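Local coordinates for dual specificity protein phosphatase 18 (PDB 2ESB), which removes phosphate from phosphotyrosine and phosphothreonine in MAP-kinase-derived peptides, with a preference for phosphotyrosine and doubly phosphorylated forms, at residues 54-59 with 101-106; 47-52 with 62-67; 21-26 with 135-140; 125-130 with 150-155. All blocks are in the same frame, centred on the assembly; numbering follows the deposited sequence.

Contact 1 of 4, residues 54-59 with 101-106; sequences VEVVNT and LLHCAA
His103 meets Val56 and Asn58 just where strand 101-103 runs into the phosphate-binding P-loop of the protein tyrosine phosphatases, whose HCxxGxxRS signature starts with His103 and the predicted phosphocysteine nucleophile Cys104. The tight part is built round the imidazole. Asn58 ND2 donates to His103 NE2 at 3.0 Å, with an N-H...N angle of 164°. The acceptor lies in the plane of the amide, while the amide nitrogen stands 29° out of the ring plane, and the two flat groups are close to perpendicular. At the ring edge, Val56 CG1 sits 3.8 Å from His103 CE1. The other ring nitrogen points back at its own chain: chi1 of 80° sets His103 CG between the backbone N and the carbonyl carbon, from where ND1 reaches Cys104 O and donates to it at 3.0 Å. With both nitrogens engaged, the ring has little freedom to turn, and its rotation is tied to the backbone of the residue that carries the nucleophile. Asn51 ND2 donates to both Asn58 OD1 and Val56 O, so the amide that meets the histidine is itself positioned.

Toward solvent the contact thins out. Val56 CG2 still packs on Ala105, 3.7 Å from Ala105 CA. Ala106 N, and more weakly Ala105 N, bond a sulfonate oxygen of a buffer molecule, consistent with an anion-binding cradle. Glu55 OE2 has its main partner in Arg110, a salt bridge at the start of helix 110-122, and Glu55 OE2 lies 3.6 Å from Ala105 CB.

Contact 2 of 4, residues 47-52 with 62-67; sequences TMVINV and EDIQYM
Thr47 O takes the N-H of Gln65 at 2.9 Å, the first of four backbone bonds that zip strand 48-51 to its parallel neighbour 65-68, an outermost strand of the five-stranded mixed sheet of the phosphatase domain. Val49 uses both its polar backbone atoms: its N donates to Gln65 O at 2.8 Å and its O receives Met67 N at 3.1 Å. Asn51 N then closes the series on Met67 O at 3.0 Å. Met48 and Ile50 instead bond to strand 100-103 on the far side of 48-51.

Three polar side chains find partners outside the pair: Asn51 OD1 in Ser53, Thr47 OG1 in the Arg99 N-H and Tyr66 OH in the Tyr61 N-H. On one sheet face, Val49 CB lies 3.5 Å from Tyr66 CD2. On the other, the bent Met48 chain (chi2 72°) brings its SD to 3.4 Å from Gln65 CD and its CE to 3.7 Å from Met67 CG, next to His89 of helix 83-95. Replacing Met48 by alanine removes SD and CE, which would probably leave Met67 CG and the Gln65 amide without this filler and open a gap toward the helix. Backbone bonds thus fix the register, while mostly apolar side chains pack on both faces.

Contact 3 of 4, residues 21-26 with 135-140; sequences SQITKS and KSCRPI. With ACT (acetate ion), chain B.
Ser21 OG lies at the edge of the Arg138 guanidinium, only 2° out of its plane, and accepts from Arg138 NH1 at 2.8 Å with an N-H...O angle of 151°. The other two nitrogens of this flat group point to the P-loop, Arg138 NE donating to Gly107 O and NH2 to Ala106 O. All three nitrogens are therefore in use, and these three bonds together restrict the rotation of the guanidinium. The contact joins strand 21-24, an outermost strand of the five-stranded sheet of this phosphatase fold, to the C-terminal end of helix 127-137, which Arg138 is the first residue to leave. Its chain runs extended from CG to NE (chi2 180°), passing alongside the serine with CG 3.3 Å from Ser21 OG.

Water fills in beside this. A single molecule bridges Ser21 OG, at 2.7 Å, and the carbonyl Cys137 O, to which it donates. Further along the strand the meeting is apolar: Ile23 CD1 touches Cys137 CB at 3.5 Å, and Ile23 also touches Cys115 and Leu119 of helix 110-122. Beyond the helix contact, Thr24 OG1 accepts from Ser26 N in an ST turn. At that turn a bound acetate, probably from the crystallisation liquor, presents its O to Lys25 N at 2.6 Å.

Contact 4 of 4, residues 125-130 with 150-155; sequences MSLLDA and QLIHYE
Leu127 and Glu155 bring the start of helix 127-137 against the side of helix 145-159 on the helical side of the phosphatase alpha/beta fold, and the first turn of the former carries an N-cap. The polar interactions come first. Ser126 is the cap: its OG accepts from Asp129 N at 2.9 Å, meeting one of the N-H groups left over at the helix start. Glu155 of the other helix serves a second, Leu127 N donating to Glu155 OE1 at 2.9 Å with an angle of 164°. The N-H comes from above the carboxylate plane, 64° out of it. The aliphatic CB of the same leucine packs on the carboxylate, Leu127 CB lying 3.4 Å from Glu155 CD. Thr163 OG1 also bonds OE1, and Asn162 ND2 reaches OE2, so both oxygens of this buried group have partners; the N-terminal end of helix 127-137 would probably favour its ionised form. A leucine in place of Glu155 would probably leave the Leu127 N-H and the Thr163 and Asn162 side chains without the carboxylate they share.

The apolar interactions spread from the end of Leu127. With CG anti to the backbone N (chi1 180°), the branched end extends to helix 145-159 and meets the side chains there at about a right angle. Leu127 CD2 touches two consecutive residues, 3.9 Å from Leu151 CB and 3.8 Å from Ile152 CG1. Met120 of helix 110-122 also packs on Leu127. The second methyl is part of the same packing: Leu127 CD1 approaches Leu151 CB at 4.0 Å.

Contacts 1 and 2 share the central sheet, through neighbouring strands 100-103 and 48-51, and touch directly where His103 O of contact 1 probably accepts from Val52 N of contact 2. Contact 3 reaches the same sheet from the other margin and meets contact 1 where Arg138 grips the P-loop. Contact 4 shares helix 127-137 with contact 3, but its centre is about 24 Å from that of contact 1, across the chain's centre. All four are partly buried: contact 2 has four buried residues although it lies at an edge of the sheet, contact 4 three and none exposed. Chemistry follows place: backbone bonds in the sheet, histidine-amide and guanidinium bonds around the catalytic loop, and, between helices, a buried carboxylate beside leucine packing.

Contact 1 of 4, residues 54-59 with 101-106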
# COMPACT_ATOMS: atom_id res chain seq x y z
N VAL A 54 -9.01 4.45 -9.21
CA VAL A 54 -9.57 5.32 -10.21
C VAL A 54 -11.02 5.57 -9.84
O VAL A 54 -11.53 6.68 -9.95
CB VAL A 54 -9.56 4.65 -11.61
CG1 VAL A 54 -10.23 5.54 -12.63
CG2 VAL A 54 -8.14 4.35 -12.03
N GLU A 55 -11.66 4.52 -9.35
CA GLU A 55 -13.09 4.53 -9.08
C GLU A 55 -13.67 4.93 -7.72
O GLU A 55 -14.84 5.30 -7.66
CB GLU A 55 -13.66 3.15 -9.46
CG GLU A 55 -13.46 2.05 -8.41
CD GLU A 55 -12.08 1.40 -8.42
OE1 GLU A 55 -11.15 1.94 -9.07
OE2 GLU A 55 -11.92 0.35 -7.78
N VAL A 56 -12.90 4.86 -6.65
CA VAL A 56 -13.42 5.21 -5.33
C VAL A 56 -13.46 6.72 -5.10
O VAL A 56 -12.47 7.42 -5.34
CB VAL A 56 -12.59 4.55 -4.21
CG1 VAL A 56 -13.21 4.84 -2.84
CG2 VAL A 56 -12.50 3.04 -4.45
N VAL A 57 -14.61 7.21 -4.65
CA VAL A 57 -14.76 8.63 -4.37
C VAL A 57 -14.63 8.88 -2.86
O VAL A 57 -15.23 8.16 -2.06
CB VAL A 57 -16.15 9.14 -4.82
CG1 VAL A 57 -16.40 10.54 -4.24
CG2 VAL A 57 -16.22 9.14 -6.35
N ASN A 58 -13.84 9.88 -2.48
CA ASN A 58 -13.68 10.23 -1.07
C ASN A 58 -14.64 11.35 -0.65
O ASN A 58 -14.90 12.28 -1.42
CB ASN A 58 -12.27 10.77 -0.78
CG ASN A 58 -11.22 9.69 -0.74
OD1 ASN A 58 -10.30 9.68 -1.54
ND2 ASN A 58 -11.35 8.77 0.22
N THR A 59 -15.13 11.26 0.59
CA THR A 59 -15.95 12.31 1.18
C THR A 59 -14.81 13.14 1.78
O THR A 59 -13.94 12.58 2.45
CB THR A 59 -16.83 11.78 2.32
OG1 THR A 59 -17.70 10.75 1.83
CG2 THR A 59 -17.69 12.91 2.90
N LEU A 101 -3.46 7.26 5.84
CA LEU A 101 -4.30 6.11 5.53
C LEU A 101 -4.18 5.89 4.03
O LEU A 101 -4.47 6.79 3.22
CB LEU A 101 -5.79 6.34 5.84
CG LEU A 101 -6.74 5.28 5.23
CD1 LEU A 101 -6.49 3.89 5.86
CD2 LEU A 101 -8.20 5.69 5.45
N LEU A 102 -3.70 4.71 3.66
CA LEU A 102 -3.61 4.32 2.26
C LEU A 102 -4.83 3.43 2.07
O LEU A 102 -5.02 2.51 2.86
CB LEU A 102 -2.38 3.45 2.00
CG LEU A 102 -1.05 4.06 1.60
CD1 LEU A 102 0.01 2.95 1.59
CD2 LEU A 102 -1.20 4.72 0.22
N HIS A 103 -5.65 3.67 1.05
CA HIS A 103 -6.79 2.81 0.79
C HIS A 103 -7.06 2.69 -0.70
O HIS A 103 -6.58 3.50 -1.50
CB HIS A 103 -8.06 3.33 1.49
CG HIS A 103 -8.74 4.45 0.75
ND1 HIS A 103 -9.69 4.23 -0.23
CD2 HIS A 103 -8.63 5.80 0.86
CE1 HIS A 103 -10.13 5.39 -0.68
NE2 HIS A 103 -9.51 6.36 -0.03
N CYS A 104 -7.80 1.67 -1.08
CA CYS A 104 -8.20 1.49 -2.46
C CYS A 104 -9.66 1.04 -2.34
O CYS A 104 -10.37 1.56 -1.46
CB CYS A 104 -7.29 0.47 -3.18
SG CYS A 104 -6.95 -1.10 -2.35
N ALA A 105 -10.14 0.14 -3.18
CA ALA A 105 -11.54 -0.26 -3.04
C ALA A 105 -11.70 -1.30 -1.93
O ALA A 105 -12.54 -1.15 -1.05
CB ALA A 105 -12.08 -0.80 -4.38
N ALA A 106 -10.88 -2.34 -1.96
CA ALA A 106 -10.97 -3.40 -0.95
C ALA A 106 -9.81 -3.43 0.04
O ALA A 106 -9.85 -4.18 1.00
CB ALA A 106 -11.06 -4.76 -1.65

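Contact 2 of 4, residues 47-52 with 62-67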
# COMPACT_ATOMS: atom_id res chain seq x y z
N THR A 47 -4.50 12.12 9.26
CA THR A 47 -4.39 13.50 8.75
C THR A 47 -4.19 13.55 7.25
O THR A 47 -4.33 14.61 6.63
CB THR A 47 -3.21 14.26 9.40
OG1 THR A 47 -1.99 13.56 9.16
CG2 THR A 47 -3.43 14.41 10.89
N MET A 48 -3.86 12.40 6.67
CA MET A 48 -3.62 12.27 5.24
C MET A 48 -4.28 11.00 4.71
O MET A 48 -4.09 9.92 5.26
CB MET A 48 -2.11 12.20 4.97
CG MET A 48 -1.75 12.13 3.48
SD MET A 48 -2.02 13.73 2.66
CE MET A 48 -2.59 13.20 1.05
N VAL A 49 -5.06 11.15 3.64
CA VAL A 49 -5.73 10.01 3.02
C VAL A 49 -5.26 9.90 1.57
O VAL A 49 -5.40 10.83 0.77
CB VAL A 49 -7.26 10.18 3.03
CG1 VAL A 49 -7.91 9.04 2.24
CG2 VAL A 49 -7.78 10.17 4.49
N ILE A 50 -4.69 8.74 1.23
CA ILE A 50 -4.20 8.49 -0.12
C ILE A 50 -5.06 7.40 -0.74
O ILE A 50 -4.99 6.24 -0.36
CB ILE A 50 -2.73 8.05 -0.12
CG1 ILE A 50 -1.86 9.12 0.56
CG2 ILE A 50 -2.26 7.85 -1.55
CD1 ILE A 50 -0.35 8.83 0.56
N ASN A 51 -5.88 7.81 -1.70
CA ASN A 51 -6.81 6.94 -2.40
C ASN A 51 -6.12 6.37 -3.63
O ASN A 51 -5.90 7.06 -4.62
CB ASN A 51 -8.05 7.78 -2.76
CG ASN A 51 -9.09 7.02 -3.58
OD1 ASN A 51 -8.85 5.93 -4.10
ND2 ASN A 51 -10.26 7.64 -3.72
N VAL A 52 -5.75 5.09 -3.55
CA VAL A 52 -5.07 4.44 -4.66
C VAL A 52 -6.09 3.72 -5.55
O VAL A 52 -6.15 2.49 -5.58
CB VAL A 52 -4.00 3.44 -4.14
CG1 VAL A 52 -3.04 3.09 -5.26
CG2 VAL A 52 -3.24 4.04 -2.96
N GLU A 62 -13.24 17.79 7.11
CA GLU A 62 -12.44 18.92 7.57
C GLU A 62 -11.15 18.50 8.25
O GLU A 62 -11.11 17.51 8.98
CB GLU A 62 -13.28 19.76 8.54
CG GLU A 62 -13.22 21.25 8.29
CD GLU A 62 -13.53 21.61 6.85
OE1 GLU A 62 -12.62 21.48 6.00
OE2 GLU A 62 -14.68 22.00 6.56
N ASP A 63 -10.09 19.25 8.00
CA ASP A 63 -8.79 19.01 8.62
C ASP A 63 -8.10 17.69 8.25
O ASP A 63 -7.24 17.20 8.97
CB ASP A 63 -8.93 19.12 10.13
CG ASP A 63 -9.33 20.53 10.56
OD1 ASP A 63 -10.08 20.66 11.54
OD2 ASP A 63 -8.89 21.50 9.90
N ILE A 64 -8.50 17.13 7.12
CA ILE A 64 -7.85 15.92 6.63
C ILE A 64 -7.46 16.25 5.20
O ILE A 64 -8.23 16.89 4.47
CB ILE A 64 -8.80 14.71 6.65
CG1 ILE A 64 -9.16 14.38 8.11
CG2 ILE A 64 -8.12 13.52 5.98
CD1 ILE A 64 -10.11 13.21 8.28
N GLN A 65 -6.25 15.86 4.81
CA GLN A 65 -5.76 16.12 3.46
C GLN A 65 -5.98 14.87 2.61
O GLN A 65 -5.77 13.76 3.09
CB GLN A 65 -4.26 16.46 3.49
CG GLN A 65 -3.73 16.95 2.16
CD GLN A 65 -2.20 17.06 2.14
OE1 GLN A 65 -1.59 17.45 3.14
NE2 GLN A 65 -1.59 16.72 1.01
N TYR A 66 -6.42 15.05 1.36
CA TYR A 66 -6.69 13.93 0.46
C TYR A 66 -5.96 14.04 -0.87
O TYR A 66 -5.65 15.14 -1.33
CB TYR A 66 -8.20 13.83 0.15
CG TYR A 66 -9.11 13.59 1.33
CD1 TYR A 66 -9.46 14.62 2.20
CD2 TYR A 66 -9.61 12.31 1.59
CE1 TYR A 66 -10.30 14.40 3.29
CE2 TYR A 66 -10.45 12.07 2.69
CZ TYR A 66 -10.79 13.12 3.53
OH TYR A 66 -11.63 12.90 4.61
N MET A 67 -5.70 12.90 -1.49
CA MET A 67 -5.09 12.87 -2.81
C MET A 67 -5.47 11.54 -3.45
O MET A 67 -5.91 10.61 -2.76
CB MET A 67 -3.56 13.00 -2.74
CG MET A 67 -2.83 11.75 -2.32
SD MET A 67 -1.05 12.02 -2.42
CE MET A 67 -0.83 11.71 -4.19

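Contact 3 of 4, residues 21-26 with 135-140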
# COMPACT_ATOMS: atom_id res chain seq x y z
N SER A 21 -6.46 -1.04 9.26
CA SER A 21 -5.38 -1.94 9.64
C SER A 21 -4.13 -1.09 9.86
O SER A 21 -3.58 -0.52 8.91
CB SER A 21 -5.13 -2.98 8.55
OG SER A 21 -6.31 -3.71 8.26
N GLN A 22 -3.67 -1.00 11.10
CA GLN A 22 -2.48 -0.21 11.36
C GLN A 22 -1.22 -0.97 10.94
O GLN A 22 -1.02 -2.12 11.31
CB GLN A 22 -2.40 0.17 12.84
CG GLN A 22 -1.20 1.07 13.12
CD GLN A 22 -1.27 1.78 14.47
OE1 GLN A 22 -1.90 1.31 15.40
NE2 GLN A 22 -0.60 2.92 14.57
N ILE A 23 -0.37 -0.32 10.15
CA ILE A 23 0.85 -0.97 9.69
C ILE A 23 2.07 -0.47 10.46
O ILE A 23 2.93 -1.26 10.84
CB ILE A 23 1.09 -0.74 8.18
CG1 ILE A 23 -0.19 -1.03 7.39
CG2 ILE A 23 2.23 -1.64 7.70
CD1 ILE A 23 -0.82 -2.39 7.66
N THR A 24 2.14 0.84 10.69
CA THR A 24 3.26 1.41 11.45
C THR A 24 2.65 2.46 12.36
O THR A 24 1.43 2.62 12.39
CB THR A 24 4.29 2.11 10.55
OG1 THR A 24 3.72 3.32 10.04
CG2 THR A 24 4.71 1.19 9.38
N LYS A 25 3.48 3.18 13.10
CA LYS A 25 2.97 4.20 13.99
C LYS A 25 2.24 5.31 13.23
O LYS A 25 1.39 5.99 13.80
CB LYS A 25 4.11 4.82 14.81
CG LYS A 25 5.17 5.55 13.98
CD LYS A 25 6.20 6.16 14.90
CE LYS A 25 7.09 7.16 14.18
NZ LYS A 25 7.96 7.87 15.16
N SER A 26 2.54 5.47 11.94
CA SER A 26 1.89 6.53 11.17
C SER A 26 1.27 6.09 9.84
O SER A 26 0.97 6.93 8.98
CB SER A 26 2.89 7.64 10.88
OG SER A 26 3.83 7.22 9.91
N LYS A 135 1.03 -8.56 5.90
CA LYS A 135 0.05 -9.64 5.93
C LYS A 135 -0.38 -9.92 7.38
O LYS A 135 -1.54 -10.24 7.65
CB LYS A 135 0.67 -10.89 5.28
CG LYS A 135 -0.14 -12.17 5.45
CD LYS A 135 -1.09 -12.38 4.31
CE LYS A 135 -1.70 -13.77 4.39
NZ LYS A 135 -2.66 -14.00 3.29
N SER A 136 0.56 -9.79 8.31
CA SER A 136 0.24 -10.00 9.73
C SER A 136 -0.69 -8.89 10.20
O SER A 136 -1.58 -9.13 11.01
CB SER A 136 1.51 -9.97 10.59
OG SER A 136 2.36 -11.05 10.26
N CYS A 137 -0.50 -7.67 9.70
CA CYS A 137 -1.36 -6.56 10.10
C CYS A 137 -2.71 -6.60 9.41
O CYS A 137 -3.72 -6.21 9.99
CB CYS A 137 -0.71 -5.22 9.78
SG CYS A 137 0.84 -4.89 10.58
N ARG A 138 -2.73 -7.05 8.16
CA ARG A 138 -3.97 -7.11 7.39
C ARG A 138 -3.93 -8.37 6.55
O ARG A 138 -3.49 -8.35 5.41
CB ARG A 138 -4.09 -5.87 6.49
CG ARG A 138 -5.43 -5.72 5.79
CD ARG A 138 -5.46 -4.46 4.93
NE ARG A 138 -6.71 -4.32 4.17
CZ ARG A 138 -7.87 -3.95 4.71
NH1 ARG A 138 -7.95 -3.68 6.00
NH2 ARG A 138 -8.95 -3.85 3.95
N PRO A 139 -4.43 -9.49 7.10
CA PRO A 139 -4.48 -10.81 6.48
C PRO A 139 -4.93 -10.91 5.02
O PRO A 139 -4.39 -11.71 4.26
CB PRO A 139 -5.42 -11.59 7.40
CG PRO A 139 -5.12 -11.01 8.74
CD PRO A 139 -5.07 -9.52 8.43
N ILE A 140 -5.90 -10.10 4.62
CA ILE A 140 -6.39 -10.19 3.26
C ILE A 140 -5.58 -9.53 2.15
O ILE A 140 -5.98 -9.61 1.00
CB ILE A 140 -7.83 -9.64 3.15
CG1 ILE A 140 -7.84 -8.14 3.47
CG2 ILE A 140 -8.76 -10.41 4.08
CD1 ILE A 140 -9.19 -7.50 3.33
C ACT B . 6.90 2.28 14.15
O ACT B . 6.04 2.54 13.28
OXT ACT B . 8.08 2.69 14.09
CH3 ACT B . 6.44 1.41 15.34
O HOH W 1 -6.49 -5.78 9.94

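Contact 4 of 4, residues 125-130 with 150-155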
# COMPACT_ATOMS: atom_id res chain seq x y z
N MET A 125 13.29 -2.93 5.06
CA MET A 125 12.79 -4.30 5.05
C MET A 125 12.88 -4.92 3.66
O MET A 125 12.69 -4.23 2.66
CB MET A 125 11.34 -4.35 5.52
CG MET A 125 11.16 -4.02 7.00
SD MET A 125 9.42 -3.86 7.48
CE MET A 125 9.06 -5.50 8.00
N SER A 126 13.19 -6.21 3.61
CA SER A 126 13.24 -6.90 2.33
C SER A 126 11.78 -6.99 1.88
O SER A 126 10.87 -6.84 2.71
CB SER A 126 13.79 -8.31 2.52
OG SER A 126 12.94 -9.04 3.37
N LEU A 127 11.54 -7.23 0.59
CA LEU A 127 10.18 -7.36 0.10
C LEU A 127 9.49 -8.47 0.87
O LEU A 127 8.33 -8.35 1.28
CB LEU A 127 10.16 -7.67 -1.41
CG LEU A 127 8.77 -7.83 -2.07
CD1 LEU A 127 7.89 -6.61 -1.76
CD2 LEU A 127 8.92 -8.01 -3.59
N LEU A 128 10.21 -9.57 1.09
CA LEU A 128 9.64 -10.69 1.84
C LEU A 128 9.22 -10.28 3.25
O LEU A 128 8.10 -10.59 3.70
CB LEU A 128 10.65 -11.85 1.92
CG LEU A 128 10.23 -13.09 2.72
CD1 LEU A 128 8.98 -13.70 2.11
CD2 LEU A 128 11.36 -14.11 2.74
N ASP A 129 10.11 -9.59 3.97
CA ASP A 129 9.79 -9.18 5.34
C ASP A 129 8.69 -8.12 5.36
O ASP A 129 7.85 -8.11 6.26
CB ASP A 129 11.04 -8.67 6.07
CG ASP A 129 12.02 -9.79 6.43
OD1 ASP A 129 11.62 -10.98 6.38
OD2 ASP A 129 13.18 -9.49 6.77
N ALA A 130 8.69 -7.24 4.37
CA ALA A 130 7.65 -6.23 4.31
C ALA A 130 6.30 -6.93 4.10
O ALA A 130 5.29 -6.53 4.68
CB ALA A 130 7.93 -5.26 3.16
N GLN A 150 6.44 -5.57 -10.28
CA GLN A 150 6.88 -4.20 -10.07
C GLN A 150 7.61 -4.05 -8.74
O GLN A 150 8.62 -3.35 -8.65
CB GLN A 150 5.69 -3.24 -10.14
CG GLN A 150 5.20 -3.02 -11.58
CD GLN A 150 3.85 -2.33 -11.63
OE1 GLN A 150 3.63 -1.35 -10.93
NE2 GLN A 150 2.95 -2.84 -12.47
N LEU A 151 7.09 -4.71 -7.71
CA LEU A 151 7.70 -4.65 -6.37
C LEU A 151 9.06 -5.36 -6.35
O LEU A 151 10.00 -4.90 -5.71
CB LEU A 151 6.76 -5.28 -5.33
CG LEU A 151 5.54 -4.43 -4.97
CD1 LEU A 151 4.55 -5.27 -4.16
CD2 LEU A 151 5.97 -3.21 -4.17
N ILE A 152 9.16 -6.46 -7.08
CA ILE A 152 10.42 -7.19 -7.17
C ILE A 152 11.46 -6.31 -7.88
O ILE A 152 12.62 -6.23 -7.46
CB ILE A 152 10.22 -8.53 -7.93
CG1 ILE A 152 9.48 -9.52 -7.03
CG2 ILE A 152 11.56 -9.11 -8.38
CD1 ILE A 152 8.96 -10.76 -7.75
N HIS A 153 11.05 -5.63 -8.94
CA HIS A 153 11.97 -4.74 -9.65
C HIS A 153 12.42 -3.60 -8.73
O HIS A 153 13.59 -3.22 -8.70
CB HIS A 153 11.31 -4.18 -10.91
CG HIS A 153 12.17 -3.22 -11.67
ND1 HIS A 153 12.02 -1.85 -11.57
CD2 HIS A 153 13.20 -3.43 -12.51
CE1 HIS A 153 12.93 -1.26 -12.32
NE2 HIS A 153 13.66 -2.19 -12.91
N TYR A 154 11.48 -3.06 -7.95
CA TYR A 154 11.79 -1.97 -7.02
C TYR A 154 12.72 -2.47 -5.91
O TYR A 154 13.65 -1.77 -5.51
CB TYR A 154 10.50 -1.42 -6.43
CG TYR A 154 10.64 -0.17 -5.60
CD1 TYR A 154 11.32 0.94 -6.08
CD2 TYR A 154 10.06 -0.08 -4.34
CE1 TYR A 154 11.42 2.12 -5.34
CE2 TYR A 154 10.15 1.10 -3.58
CZ TYR A 154 10.83 2.19 -4.09
OH TYR A 154 10.94 3.36 -3.37
N GLU A 155 12.48 -3.68 -5.42
CA GLU A 155 13.33 -4.25 -4.38
C GLU A 155 14.76 -4.34 -4.91
O GLU A 155 15.71 -3.99 -4.22
CB GLU A 155 12.87 -5.66 -3.97
CG GLU A 155 13.74 -6.24 -2.85
CD GLU A 155 13.40 -7.68 -2.49
OE1 GLU A 155 13.62 -8.04 -1.31
OE2 GLU A 155 12.95 -8.45 -3.36